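Local coordinates for single-strand DNA-binding protein (Agrobacterium tumefaciens, PDB 3BTP) that binds single-stranded but not double-stranded DNA whatever its sequence, and mediates nuclear uptake of the transferred T-DNA during plant transformation, at residues Y117-Q122 against C134-L139; S148-R153 against D212-T217; P162-E167 against K248-Q253; R234-E239 against G257-D262. All blocks are in the same frame, centred on the assembly; numbering follows the deposited sequence.

Contact 1 (Y117-Q122 against C134-L139)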
loop_
_atom_site.group_PDB
_atom_site.type_symbol
_atom_site.label_atom_id
_atom_site.label_comp_id
_atom_site.label_asym_id
_atom_site.label_seq_id
_atom_site.Cartn_x
_atom_site.Cartn_y
_atom_site.Cartn_z
ATOM N N TYR A 117 -7.925 12.686 13.034
ATOM C CA TYR A 117 -6.679 13.433 12.970
ATOM C C TYR A 117 -5.911 13.407 14.288
ATOM O O TYR A 117 -6.476 13.126 15.376
ATOM C CB TYR A 117 -6.803 14.857 12.314
ATOM C CG TYR A 117 -7.505 15.893 13.197
ATOM C CD1 TYR A 117 -6.792 16.595 14.192
ATOM C CD2 TYR A 117 -8.899 16.118 13.069
ATOM C CE1 TYR A 117 -7.418 17.519 15.028
ATOM C CE2 TYR A 117 -9.534 17.063 13.861
ATOM C CZ TYR A 117 -8.793 17.746 14.851
ATOM O OH TYR A 117 -9.431 18.642 15.654
ATOM N N ILE A 118 -4.608 13.644 14.145
ATOM C CA ILE A 118 -3.690 13.835 15.228
ATOM C C ILE A 118 -2.965 15.188 14.989
ATOM O O ILE A 118 -2.535 15.477 13.871
ATOM C CB ILE A 118 -2.658 12.686 15.287
ATOM C CG1 ILE A 118 -3.341 11.297 15.425
ATOM C CG2 ILE A 118 -1.638 12.920 16.392
ATOM C CD1 ILE A 118 -2.416 10.141 15.216
ATOM N N LEU A 119 -2.822 15.998 16.042
ATOM C CA LEU A 119 -2.061 17.254 15.972
ATOM C C LEU A 119 -0.693 17.037 16.549
ATOM O O LEU A 119 -0.571 16.631 17.717
ATOM C CB LEU A 119 -2.772 18.395 16.769
ATOM C CG LEU A 119 -4.050 18.932 16.079
ATOM C CD1 LEU A 119 -4.495 20.209 16.812
ATOM C CD2 LEU A 119 -3.883 19.242 14.521
ATOM N N VAL A 120 0.342 17.249 15.738
ATOM C CA VAL A 120 1.706 17.035 16.243
ATOM C C VAL A 120 2.400 18.369 16.472
ATOM O O VAL A 120 2.271 19.287 15.673
ATOM C CB VAL A 120 2.592 16.140 15.318
ATOM C CG1 VAL A 120 3.922 15.764 16.039
ATOM C CG2 VAL A 120 1.817 14.875 14.862
ATOM N N ARG A 121 3.163 18.443 17.556
ATOM C CA ARG A 121 3.955 19.644 17.860
ATOM C C ARG A 121 5.379 19.318 18.240
ATOM O O ARG A 121 5.663 18.230 18.744
ATOM C CB ARG A 121 3.274 20.495 18.949
ATOM C CG ARG A 121 3.220 19.809 20.271
ATOM C CD ARG A 121 2.012 20.292 21.130
ATOM N NE ARG A 121 2.044 19.608 22.437
ATOM C CZ ARG A 121 1.278 18.565 22.798
ATOM N NH1 ARG A 121 0.379 18.025 21.950
ATOM N NH2 ARG A 121 1.439 18.023 23.996
ATOM N N GLN A 122 6.280 20.243 17.941
ATOM C CA GLN A 122 7.693 20.149 18.358
ATOM C C GLN A 122 7.866 20.640 19.810
ATOM O O GLN A 122 7.414 21.709 20.180
ATOM C CB GLN A 122 8.573 20.970 17.423
ATOM C CG GLN A 122 8.695 20.379 16.020
ATOM C CD GLN A 122 9.647 21.196 15.133
ATOM O OE1 GLN A 122 9.402 22.360 14.872
ATOM N NE2 GLN A 122 10.740 20.570 14.673
ATOM N N CYS A 134 -9.875 13.474 19.587
ATOM C CA CYS A 134 -10.794 13.247 20.745
ATOM C C CYS A 134 -10.206 13.588 22.135
ATOM O O CYS A 134 -10.970 13.620 23.106
ATOM C CB CYS A 134 -11.268 11.776 20.797
ATOM S SG CYS A 134 -9.849 10.593 21.029
ATOM N N ASN A 135 -8.874 13.752 22.240
ATOM C CA ASN A 135 -8.182 14.071 23.509
ATOM C C ASN A 135 -7.895 15.569 23.668
ATOM O O ASN A 135 -7.438 15.988 24.719
ATOM C CB ASN A 135 -6.866 13.292 23.651
ATOM C CG ASN A 135 -7.088 11.788 23.906
ATOM O OD1 ASN A 135 -8.174 11.361 24.271
ATOM N ND2 ASN A 135 -6.040 10.996 23.764
ATOM N N LEU A 136 -8.123 16.370 22.631
ATOM C CA LEU A 136 -7.883 17.812 22.756
ATOM C C LEU A 136 -8.726 18.473 23.863
ATOM O O LEU A 136 -9.937 18.369 23.842
ATOM C CB LEU A 136 -8.126 18.549 21.430
ATOM C CG LEU A 136 -7.146 18.354 20.256
ATOM C CD1 LEU A 136 -7.872 18.805 19.007
ATOM C CD2 LEU A 136 -5.923 19.090 20.495
ATOM N N ASP A 137 -8.058 19.178 24.794
ATOM C CA ASP A 137 -8.765 19.847 25.918
ATOM C C ASP A 137 -9.355 21.189 25.539
ATOM O O ASP A 137 -10.000 21.826 26.362
ATOM C CB ASP A 137 -7.931 19.903 27.242
ATOM C CG ASP A 137 -6.621 20.717 27.115
ATOM O OD1 ASP A 137 -6.476 21.485 26.144
ATOM O OD2 ASP A 137 -5.697 20.560 27.962
ATOM N N HIS A 138 -9.192 21.610 24.289
ATOM C CA HIS A 138 -9.679 22.927 23.888
ATOM C C HIS A 138 -9.874 22.863 22.385
ATOM O O HIS A 138 -9.425 21.897 21.708
ATOM C CB HIS A 138 -8.630 23.994 24.176
ATOM C CG HIS A 138 -7.282 23.656 23.592
ATOM N ND1 HIS A 138 -6.777 24.271 22.461
ATOM C CD2 HIS A 138 -6.389 22.693 23.928
ATOM C CE1 HIS A 138 -5.598 23.739 22.167
ATOM N NE2 HIS A 138 -5.337 22.785 23.050
ATOM N N LEU A 139 -10.479 23.921 21.872
ATOM C CA LEU A 139 -10.771 24.038 20.502
ATOM C C LEU A 139 -9.621 24.826 19.851
ATOM O O LEU A 139 -9.514 26.025 20.039
ATOM C CB LEU A 139 -12.176 24.660 20.292
ATOM C CG LEU A 139 -13.372 23.829 20.920
ATOM C CD1 LEU A 139 -13.944 24.377 22.310
ATOM C CD2 LEU A 139 -14.567 23.615 19.927
#

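Contact 2 (S148-R153 against D212-T217)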
loop_
_atom_site.group_PDB
_atom_site.type_symbol
_atom_site.label_atom_id
_atom_site.label_comp_id
_atom_site.label_asym_id
_atom_site.label_seq_id
_atom_site.Cartn_x
_atom_site.Cartn_y
_atom_site.Cartn_z
ATOM N N SER A 148 0.793 23.388 13.695
ATOM C CA SER A 148 0.976 21.936 13.918
ATOM C C SER A 148 1.301 21.210 12.619
ATOM O O SER A 148 0.887 21.654 11.531
ATOM C CB SER A 148 -0.315 21.296 14.504
ATOM O OG SER A 148 -0.660 21.952 15.695
ATOM N N CYS A 149 1.989 20.067 12.754
ATOM C CA CYS A 149 1.857 18.993 11.766
ATOM C C CYS A 149 0.493 18.220 11.930
ATOM O O CYS A 149 0.297 17.477 12.894
ATOM C CB CYS A 149 3.054 18.017 11.786
ATOM S SG CYS A 149 2.944 16.883 10.385
ATOM N N ARG A 150 -0.446 18.417 11.000
ATOM C CA ARG A 150 -1.748 17.745 11.070
ATOM C C ARG A 150 -1.742 16.368 10.350
ATOM O O ARG A 150 -1.458 16.270 9.147
ATOM C CB ARG A 150 -2.833 18.656 10.462
ATOM C CG ARG A 150 -2.949 20.058 11.091
ATOM C CD ARG A 150 -4.250 20.784 10.595
ATOM N NE ARG A 150 -4.336 20.923 9.129
ATOM C CZ ARG A 150 -3.797 21.899 8.371
ATOM N NH1 ARG A 150 -3.107 22.895 8.927
ATOM N NH2 ARG A 150 -3.995 21.901 7.032
ATOM N N LEU A 151 -2.071 15.310 11.068
ATOM C CA LEU A 151 -2.023 13.974 10.465
ATOM C C LEU A 151 -3.470 13.495 10.251
ATOM O O LEU A 151 -4.216 13.527 11.192
ATOM C CB LEU A 151 -1.199 13.016 11.354
ATOM C CG LEU A 151 0.339 13.205 11.416
ATOM C CD1 LEU A 151 1.051 12.160 12.291
ATOM C CD2 LEU A 151 1.038 13.149 10.000
ATOM N N TYR A 152 -3.864 13.170 8.993
ATOM C CA TYR A 152 -5.243 12.713 8.665
ATOM C C TYR A 152 -5.277 11.173 8.483
ATOM O O TYR A 152 -4.474 10.639 7.722
ATOM C CB TYR A 152 -5.708 13.376 7.383
ATOM C CG TYR A 152 -5.618 14.865 7.428
ATOM C CD1 TYR A 152 -6.670 15.615 7.957
ATOM C CD2 TYR A 152 -4.467 15.537 6.988
ATOM C CE1 TYR A 152 -6.584 16.979 8.044
ATOM C CE2 TYR A 152 -4.364 16.915 7.067
ATOM C CZ TYR A 152 -5.444 17.623 7.575
ATOM O OH TYR A 152 -5.409 18.981 7.618
ATOM N N ARG A 153 -6.172 10.490 9.168
ATOM C CA ARG A 153 -6.295 9.031 9.096
ATOM C C ARG A 153 -6.960 8.698 7.742
ATOM O O ARG A 153 -7.927 9.350 7.365
ATOM C CB ARG A 153 -7.180 8.532 10.226
ATOM C CG ARG A 153 -7.138 6.999 10.424
ATOM C CD ARG A 153 -8.295 6.503 11.368
ATOM N NE ARG A 153 -8.254 5.029 11.509
ATOM C CZ ARG A 153 -7.408 4.344 12.290
ATOM N NH1 ARG A 153 -6.535 4.971 13.093
ATOM N NH2 ARG A 153 -7.458 3.004 12.308
ATOM N N ASP A 212 -4.249 25.211 5.750
ATOM C CA ASP A 212 -3.068 25.287 4.858
ATOM C C ASP A 212 -2.637 23.902 4.390
ATOM O O ASP A 212 -2.702 22.972 5.121
ATOM C CB ASP A 212 -1.892 26.018 5.528
ATOM C CG ASP A 212 -2.140 27.544 5.664
ATOM O OD1 ASP A 212 -3.180 28.084 5.194
ATOM O OD2 ASP A 212 -1.285 28.199 6.276
ATOM N N ILE A 213 -2.159 23.828 3.157
ATOM C CA ILE A 213 -1.760 22.580 2.502
ATOM C C ILE A 213 -0.258 22.316 2.654
ATOM O O ILE A 213 0.155 21.149 2.885
ATOM C CB ILE A 213 -2.189 22.582 1.015
ATOM C CG1 ILE A 213 -3.696 22.667 0.897
ATOM C CG2 ILE A 213 -1.814 21.290 0.411
ATOM C CD1 ILE A 213 -4.229 23.371 -0.338
ATOM N N PHE A 214 0.541 23.401 2.598
ATOM C CA PHE A 214 2.012 23.365 2.812
ATOM C C PHE A 214 2.733 22.638 1.711
ATOM O O PHE A 214 3.762 21.956 1.938
ATOM C CB PHE A 214 2.420 22.794 4.202
ATOM C CG PHE A 214 1.750 23.479 5.365
ATOM C CD1 PHE A 214 2.114 24.782 5.728
ATOM C CD2 PHE A 214 0.764 22.816 6.116
ATOM C CE1 PHE A 214 1.491 25.410 6.807
ATOM C CE2 PHE A 214 0.138 23.434 7.193
ATOM C CZ PHE A 214 0.504 24.728 7.547
ATOM N N TYR A 215 2.242 22.835 0.501
ATOM C CA TYR A 215 2.847 22.252 -0.683
ATOM C C TYR A 215 4.045 23.077 -1.212
ATOM O O TYR A 215 4.768 22.600 -2.110
ATOM C CB TYR A 215 1.810 22.095 -1.776
ATOM C CG TYR A 215 1.240 23.417 -2.201
ATOM C CD1 TYR A 215 1.906 24.215 -3.137
ATOM C CD2 TYR A 215 0.058 23.911 -1.631
ATOM C CE1 TYR A 215 1.396 25.480 -3.518
ATOM C CE2 TYR A 215 -0.458 25.120 -2.008
ATOM C CZ TYR A 215 0.207 25.912 -2.952
ATOM O OH TYR A 215 -0.314 27.152 -3.347
ATOM N N GLN A 216 4.219 24.303 -0.703
ATOM C CA GLN A 216 5.302 25.239 -1.161
ATOM C C GLN A 216 6.670 24.646 -0.962
ATOM O O GLN A 216 6.982 24.170 0.129
ATOM C CB GLN A 216 5.207 26.641 -0.481
ATOM C CG GLN A 216 3.929 27.466 -0.840
ATOM C CD GLN A 216 2.631 27.102 -0.060
ATOM O OE1 GLN A 216 2.617 26.226 0.787
ATOM N NE2 GLN A 216 1.527 27.781 -0.396
ATOM N N THR A 217 7.466 24.658 -2.034
ATOM C CA THR A 217 8.840 24.098 -2.013
ATOM C C THR A 217 9.828 25.145 -1.459
ATOM O O THR A 217 9.543 26.341 -1.452
ATOM C CB THR A 217 9.322 23.573 -3.397
ATOM O OG1 THR A 217 9.348 24.645 -4.320
ATOM C CG2 THR A 217 8.379 22.504 -3.976
#

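Contact 3 (P162-E167 against K248-Q253)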
loop_
_atom_site.group_PDB
_atom_site.type_symbol
_atom_site.label_atom_id
_atom_site.label_comp_id
_atom_site.label_asym_id
_atom_site.label_seq_id
_atom_site.Cartn_x
_atom_site.Cartn_y
_atom_site.Cartn_z
ATOM N N PRO A 162 -0.325 17.144 5.563
ATOM C CA PRO A 162 -1.222 17.905 4.711
ATOM C C PRO A 162 -0.968 17.917 3.196
ATOM O O PRO A 162 -1.933 17.741 2.490
ATOM C CB PRO A 162 -1.154 19.339 5.325
ATOM C CG PRO A 162 -0.803 19.065 6.753
ATOM C CD PRO A 162 0.215 18.000 6.640
ATOM N N PRO A 163 0.304 18.198 2.727
ATOM C CA PRO A 163 0.564 18.302 1.263
ATOM C C PRO A 163 0.292 16.962 0.579
ATOM O O PRO A 163 -0.195 16.944 -0.549
ATOM C CB PRO A 163 2.066 18.567 1.164
ATOM C CG PRO A 163 2.670 18.288 2.586
ATOM C CD PRO A 163 1.526 18.381 3.555
ATOM N N LEU A 164 0.529 15.853 1.308
ATOM C CA LEU A 164 0.205 14.507 0.832
ATOM C C LEU A 164 -1.246 14.105 0.977
ATOM O O LEU A 164 -1.751 13.482 0.119
ATOM C CB LEU A 164 1.124 13.474 1.524
ATOM C CG LEU A 164 2.644 13.692 1.315
ATOM C CD1 LEU A 164 3.410 12.623 2.029
ATOM C CD2 LEU A 164 3.131 13.782 -0.109
ATOM N N ALA A 165 -1.904 14.415 2.091
ATOM C CA ALA A 165 -3.323 14.195 2.192
ATOM C C ALA A 165 -4.089 14.877 1.085
ATOM O O ALA A 165 -5.045 14.314 0.552
ATOM C CB ALA A 165 -3.906 14.629 3.686
ATOM N N PHE A 166 -3.708 16.121 0.767
ATOM C CA PHE A 166 -4.337 16.874 -0.314
ATOM C C PHE A 166 -4.197 16.158 -1.673
ATOM O O PHE A 166 -5.186 15.933 -2.383
ATOM C CB PHE A 166 -3.715 18.266 -0.400
ATOM C CG PHE A 166 -4.436 19.191 -1.407
ATOM C CD1 PHE A 166 -5.566 19.915 -1.055
ATOM C CD2 PHE A 166 -3.966 19.347 -2.667
ATOM C CE1 PHE A 166 -6.217 20.723 -2.004
ATOM C CE2 PHE A 166 -4.611 20.151 -3.585
ATOM C CZ PHE A 166 -5.734 20.820 -3.245
ATOM N N GLU A 167 -2.966 15.826 -2.065
ATOM C CA GLU A 167 -2.746 15.164 -3.372
ATOM C C GLU A 167 -3.342 13.759 -3.430
ATOM O O GLU A 167 -3.630 13.251 -4.523
ATOM C CB GLU A 167 -1.247 15.180 -3.786
ATOM C CG GLU A 167 -0.840 16.632 -4.239
ATOM C CD GLU A 167 -1.687 17.135 -5.465
ATOM O OE1 GLU A 167 -2.382 16.304 -6.114
ATOM O OE2 GLU A 167 -1.650 18.322 -5.825
ATOM N N LYS A 248 11.252 15.236 -0.463
ATOM C CA LYS A 248 10.955 16.547 -0.987
ATOM C C LYS A 248 11.249 17.564 0.083
ATOM O O LYS A 248 10.981 17.282 1.287
ATOM C CB LYS A 248 9.481 16.652 -1.344
ATOM C CG LYS A 248 9.062 17.997 -1.886
ATOM C CD LYS A 248 7.728 17.844 -2.597
ATOM C CE LYS A 248 7.149 19.164 -3.054
ATOM N NZ LYS A 248 6.092 18.760 -4.057
ATOM N N ARG A 249 11.770 18.725 -0.363
ATOM C CA ARG A 249 12.069 19.906 0.473
ATOM C C ARG A 249 10.983 20.936 0.447
ATOM O O ARG A 249 10.742 21.564 -0.567
ATOM C CB ARG A 249 13.392 20.562 0.063
ATOM C CG ARG A 249 14.500 19.486 0.054
ATOM C CD ARG A 249 14.757 18.963 1.444
ATOM N NE ARG A 249 15.226 20.052 2.254
ATOM C CZ ARG A 249 16.344 20.055 2.962
ATOM N NH1 ARG A 249 17.127 18.976 3.000
ATOM N NH2 ARG A 249 16.656 21.161 3.650
ATOM N N TYR A 250 10.346 21.096 1.591
ATOM C CA TYR A 250 9.187 21.950 1.718
ATOM C C TYR A 250 9.643 23.230 2.387
ATOM O O TYR A 250 10.504 23.176 3.255
ATOM C CB TYR A 250 8.107 21.264 2.595
ATOM C CG TYR A 250 7.438 20.056 1.983
ATOM C CD1 TYR A 250 6.441 20.209 1.056
ATOM C CD2 TYR A 250 7.819 18.735 2.338
ATOM C CE1 TYR A 250 5.803 19.095 0.489
ATOM C CE2 TYR A 250 7.173 17.599 1.760
ATOM C CZ TYR A 250 6.165 17.816 0.860
ATOM O OH TYR A 250 5.515 16.758 0.258
ATOM N N GLU A 251 9.049 24.364 2.000
ATOM C CA GLU A 251 9.271 25.626 2.674
ATOM C C GLU A 251 8.902 25.560 4.178
ATOM O O GLU A 251 9.566 26.161 4.990
ATOM C CB GLU A 251 8.448 26.713 2.024
ATOM C CG GLU A 251 8.568 28.027 2.814
ATOM C CD GLU A 251 7.989 29.225 2.116
ATOM O OE1 GLU A 251 7.386 29.085 1.008
ATOM O OE2 GLU A 251 8.140 30.342 2.689
ATOM N N HIS A 252 7.817 24.875 4.536
ATOM C CA HIS A 252 7.396 24.674 5.940
ATOM C C HIS A 252 7.571 23.207 6.296
ATOM O O HIS A 252 6.628 22.367 6.146
ATOM C CB HIS A 252 5.926 25.100 6.079
ATOM C CG HIS A 252 5.663 26.488 5.572
ATOM N ND1 HIS A 252 5.049 26.741 4.355
ATOM C CD2 HIS A 252 5.920 27.699 6.126
ATOM C CE1 HIS A 252 4.959 28.048 4.175
ATOM N NE2 HIS A 252 5.475 28.651 5.240
ATOM N N GLN A 253 8.777 22.871 6.707
ATOM C CA GLN A 253 9.165 21.499 6.880
ATOM C C GLN A 253 8.401 20.768 7.965
ATOM O O GLN A 253 8.039 19.642 7.760
ATOM C CB GLN A 253 10.656 21.349 7.149
ATOM C CG GLN A 253 11.600 21.910 6.065
ATOM C CD GLN A 253 12.963 21.174 6.120
ATOM O OE1 GLN A 253 13.218 20.198 5.334
ATOM N NE2 GLN A 253 13.807 21.578 7.064
#

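Contact 4 (R234-E239 against G257-D262)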
loop_
_atom_site.group_PDB
_atom_site.type_symbol
_atom_site.label_atom_id
_atom_site.label_comp_id
_atom_site.label_asym_id
_atom_site.label_seq_id
_atom_site.Cartn_x
_atom_site.Cartn_y
_atom_site.Cartn_z
ATOM N N ARG A 234 18.871 15.716 0.500
ATOM C CA ARG A 234 17.811 14.766 0.815
ATOM C C ARG A 234 17.864 14.123 2.164
ATOM O O ARG A 234 17.258 13.090 2.320
ATOM C CB ARG A 234 17.628 13.679 -0.289
ATOM C CG ARG A 234 18.856 12.971 -0.632
ATOM C CD ARG A 234 18.611 11.803 -1.518
ATOM N NE ARG A 234 18.228 12.209 -2.867
ATOM C CZ ARG A 234 18.639 11.606 -3.983
ATOM N NH1 ARG A 234 19.495 10.556 -3.935
ATOM N NH2 ARG A 234 18.192 12.059 -5.154
ATOM N N TYR A 235 18.546 14.733 3.130
ATOM C CA TYR A 235 18.618 14.222 4.529
ATOM C C TYR A 235 18.243 15.235 5.568
ATOM O O TYR A 235 18.416 16.441 5.376
ATOM C CB TYR A 235 19.974 13.625 4.885
ATOM C CG TYR A 235 20.318 12.502 3.947
ATOM C CD1 TYR A 235 19.932 11.181 4.206
ATOM C CD2 TYR A 235 20.978 12.777 2.755
ATOM C CE1 TYR A 235 20.188 10.195 3.283
ATOM C CE2 TYR A 235 21.272 11.799 1.867
ATOM C CZ TYR A 235 20.877 10.530 2.123
ATOM O OH TYR A 235 21.206 9.614 1.172
ATOM N N ILE A 236 17.627 14.760 6.642
ATOM C CA ILE A 236 17.492 15.567 7.829
ATOM C C ILE A 236 18.435 14.927 8.840
ATOM O O ILE A 236 18.529 13.721 8.897
ATOM C CB ILE A 236 16.042 15.595 8.375
ATOM C CG1 ILE A 236 15.132 16.402 7.455
ATOM C CG2 ILE A 236 16.005 16.209 9.764
ATOM C CD1 ILE A 236 15.806 17.668 6.792
ATOM N N GLN A 237 19.136 15.754 9.600
ATOM C CA GLN A 237 20.023 15.334 10.674
ATOM C C GLN A 237 19.305 15.441 12.008
ATOM O O GLN A 237 18.755 16.492 12.367
ATOM C CB GLN A 237 21.260 16.269 10.683
ATOM C CG GLN A 237 22.384 15.909 11.681
ATOM C CD GLN A 237 23.040 14.638 11.316
ATOM O OE1 GLN A 237 23.650 14.559 10.270
ATOM N NE2 GLN A 237 22.883 13.599 12.148
ATOM N N THR A 238 19.263 14.330 12.723
ATOM C CA THR A 238 18.874 14.399 14.101
ATOM C C THR A 238 20.147 14.644 14.961
ATOM O O THR A 238 21.296 14.278 14.587
ATOM C CB THR A 238 18.056 13.110 14.647
ATOM O OG1 THR A 238 18.906 11.968 14.678
ATOM C CG2 THR A 238 16.804 12.778 13.864
ATOM N N GLU A 239 19.930 15.207 16.142
ATOM C CA GLU A 239 21.048 15.397 17.064
ATOM C C GLU A 239 21.695 14.104 17.547
ATOM O O GLU A 239 22.928 14.032 17.608
ATOM C CB GLU A 239 20.663 16.232 18.275
ATOM C CG GLU A 239 21.720 16.098 19.327
ATOM C CD GLU A 239 21.622 17.108 20.407
ATOM O OE1 GLU A 239 21.117 18.235 20.133
ATOM O OE2 GLU A 239 22.065 16.762 21.536
ATOM N N GLY A 257 5.180 17.695 7.346
ATOM C CA GLY A 257 5.351 16.281 7.788
ATOM C C GLY A 257 6.775 15.778 7.582
ATOM O O GLY A 257 7.114 14.618 7.906
ATOM N N SER A 258 7.648 16.671 7.091
ATOM C CA SER A 258 9.000 16.268 6.775
ATOM C C SER A 258 9.998 16.329 7.919
ATOM O O SER A 258 11.187 16.434 7.661
ATOM C CB SER A 258 9.480 16.893 5.443
ATOM O OG SER A 258 9.105 15.943 4.360
ATOM N N LEU A 259 9.521 16.195 9.167
ATOM C CA LEU A 259 10.346 16.249 10.353
ATOM C C LEU A 259 9.898 15.356 11.486
ATOM O O LEU A 259 10.257 15.647 12.619
ATOM C CB LEU A 259 10.453 17.701 10.938
ATOM C CG LEU A 259 11.331 18.788 10.249
ATOM C CD1 LEU A 259 11.491 20.125 11.079
ATOM C CD2 LEU A 259 12.713 18.277 9.869
ATOM N N LEU A 260 9.197 14.260 11.238
ATOM C CA LEU A 260 8.584 13.479 12.299
ATOM C C LEU A 260 9.491 12.332 12.630
ATOM O O LEU A 260 10.377 11.998 11.844
ATOM C CB LEU A 260 7.234 12.887 11.858
ATOM C CG LEU A 260 6.141 13.805 11.321
ATOM C CD1 LEU A 260 5.114 13.091 10.269
ATOM C CD2 LEU A 260 5.479 14.553 12.500
ATOM N N PRO A 261 9.250 11.682 13.767
ATOM C CA PRO A 261 10.030 10.482 14.124
ATOM C C PRO A 261 9.591 9.259 13.310
ATOM O O PRO A 261 8.623 9.330 12.525
ATOM C CB PRO A 261 9.759 10.271 15.636
ATOM C CG PRO A 261 8.892 11.368 16.067
ATOM C CD PRO A 261 8.254 12.014 14.797
ATOM N N ASP A 262 10.342 8.185 13.471
ATOM C CA ASP A 262 10.230 6.986 12.721
ATOM C C ASP A 262 8.883 6.288 13.069
ATOM O O ASP A 262 8.231 5.689 12.202
ATOM C CB ASP A 262 11.370 6.045 13.170
ATOM C CG ASP A 262 12.792 6.678 13.051
ATOM O OD1 ASP A 262 12.988 7.605 12.256
ATOM O OD2 ASP A 262 13.745 6.236 13.756
#

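Contact 1 (Y117-Q122 against C134-L139)
Leu136 reaches from the loop after strand 127-132 and sets its two methyl groups against Tyr117 and Leu119, alternate residues of strand 117-124. This is the tight part of a small contact burying 109 Å² in all. The CD1 methyl of Leu136 lies 3.7 Å from Tyr117 OH and 4.2 Å from Tyr117 CE1, so it meets the phenol near its hydroxyl end, at a slant to the ring. The other branch, Leu136 CD2, packs on Leu119 CD1 at 4.1 Å. Both strand side chains cross the leucine at about a right angle. In Tyr117, CG stands between the backbone N and the carbonyl carbon (chi1 73°), which carries the hydroxyl end of the ring to the loop. Tyr117 and Leu119 are buried, and Phe145 of helix 142-147 touches both. The loop side is looser: Leu136 is itself partly exposed, its neighbour Asp137 is open to solvent, and Asn135 makes a weak hydrogen bond to the backbone of Gln269. Further along the strand, Arg121 lies over Ala129 and Thr131. Strands 117-124 and 127-132 form a beta hairpin at one side of a four-stranded antiparallel sheet, and the contact packs the chain leaving that hairpin, on its way to helix 142-147, against the hairpin's first strand.

Contact 2 (S148-R153 against D212-T217)
Arg150 supplies the polar grip, donating from NH2 to the backbone carbonyl of Asp212. The Arg150 NH2 to Asp212 O separation is 2.5 Å, short enough that its exact value is doubtful. The bond is bent, 146° at the hydrogen, and the oxygen sits at the guanidinium edge, 17° out of the plane. Arg150 NH1 bonds to Phe145 O, so the buried guanidinium is tied to two backbone carbonyls; within the strand Arg150 NE also points at Tyr152 OH, though the place of that hydroxyl is less sure. The carboxylate of Asp212 is not in contact, OD2 being 6.2 Å from Arg150 NH1, and any attraction would be long-range. The aromatic contact is Phe214 CE2 to Arg150 NH1 at 3.7 Å, a van der Waals approach. The nitrogen comes to the edge of the ring, and with the planes 44° apart the two groups do not stack. One face of the Phe214 ring carries Asp212 CB, 3.4 Å above the plane and offset toward the rim. Around this site Trp199 and His203 of helix 186-206 touch Arg150, Leu119 of the adjoining strand 117-124 touches it too, and Pro162 at the start of helix 162-167 lies against Phe214.

Contact 3 (P162-E167 against K248-Q253)
The phenol ring of Tyr250 meets the pyrrolidine of Pro163 at a slant, and one of its faces carries Lys248 CG, 4.0 Å above the plane and shifted toward the rim. A second flat group of the same loop, the imidazole of His252, has Glu251 CG centred over one face. Across the contact the touching atoms lie at the outer end of the phenol: Pro163 CB is 3.8 Å from Tyr250 CE1, and Pro163 CG is 3.9 Å from Tyr250 CZ. Leu164 adds one methyl, CD2, at 3.8 Å from Tyr250 OH, its side chain running roughly at right angles to the tyrosine. With CD1 of that leucine extended (chi2 180°), the second branch, CD2, is the one turned to the hydroxyl. All three residues are buried. The hydroxyl of Tyr250 is hydrogen-bonded to an ammonium ion, probably from the crystallisation liquor. The two prolines stand in the first turn of helix 162-167, where a missing N-H costs no helical bond, and the turn is closed by Phe166 N to Pro162 O at 3.0 Å. A chain of another protein packs its backbone on Leu164 and Tyr250, and one of its polar side chains is hydrogen-bonded to Lys248 NZ, so the contact contributes to a protein-protein interface. Behind it the short helix leans on helix 186-206: Phe166 meets Trp199 edge-to-face and Glu167 forms a salt bridge with Lys195, while the loop 248-253 passes on the side of Pro163 and Leu164.

Contact 4 (R234-E239 against G257-D262)
Ile236 and Leu259 bring the two backbones nearest, 7.6 Å apart at their CA atoms, one in a short extended strand and the other in an irregular loop. The isoleucine points at the loop and grips a single methyl: Leu259 CD2 lies 3.9 Å from Ile236 CG2 and equally far from Ile236 CG1. Both branches can reach it because CG1 sits beside the backbone N (chi1 -71°) and CG2 beside the carbonyl carbon, forming a fork over the leucine tip. The two side chains cross at about a right angle. Ile236 CG1 also passes 4.0 Å from the carbonyl oxygen of Ser258. Strand 235-237 is one arm of a two-stranded beta hairpin with strand 243-245, where Ile236 pairs through its backbone with Arg244, and this contact lays the hairpin against the loop that leads into strand 263-266. Gly257, within that loop, has positive phi (95°). Past the leucine, Asp262 OD1 returns to the hairpin in a salt bridge with Arg244 NE. Gln237 turns its amide to the next residue instead, NE2 donating almost straight to Thr238 O at 3.0 Å.

Contact 1 closes before the others open along the chain; contact 2 and contact 3 interleave, as do contact 3 and contact 4. Contacts 1 and 2, centres 14 Å apart, share one antiparallel sheet: Ile118 and Leu151, and Val120 and Cys149, probably pair through their backbones. Contacts 2 and 3 are nearest, with centres 6 Å apart, and the loops 212-217 and 248-253 probably join at Gln216 O and Glu251 N. The centre of contact 4 lies 14 Å from that of contact 3, and the two touch where Tyr250 meets Ser258. Segments 212-217 and 257-262 thus rest on the first sheet, while 248-253 joins them to helix 162-167, apart from the eight-stranded barrel formed later.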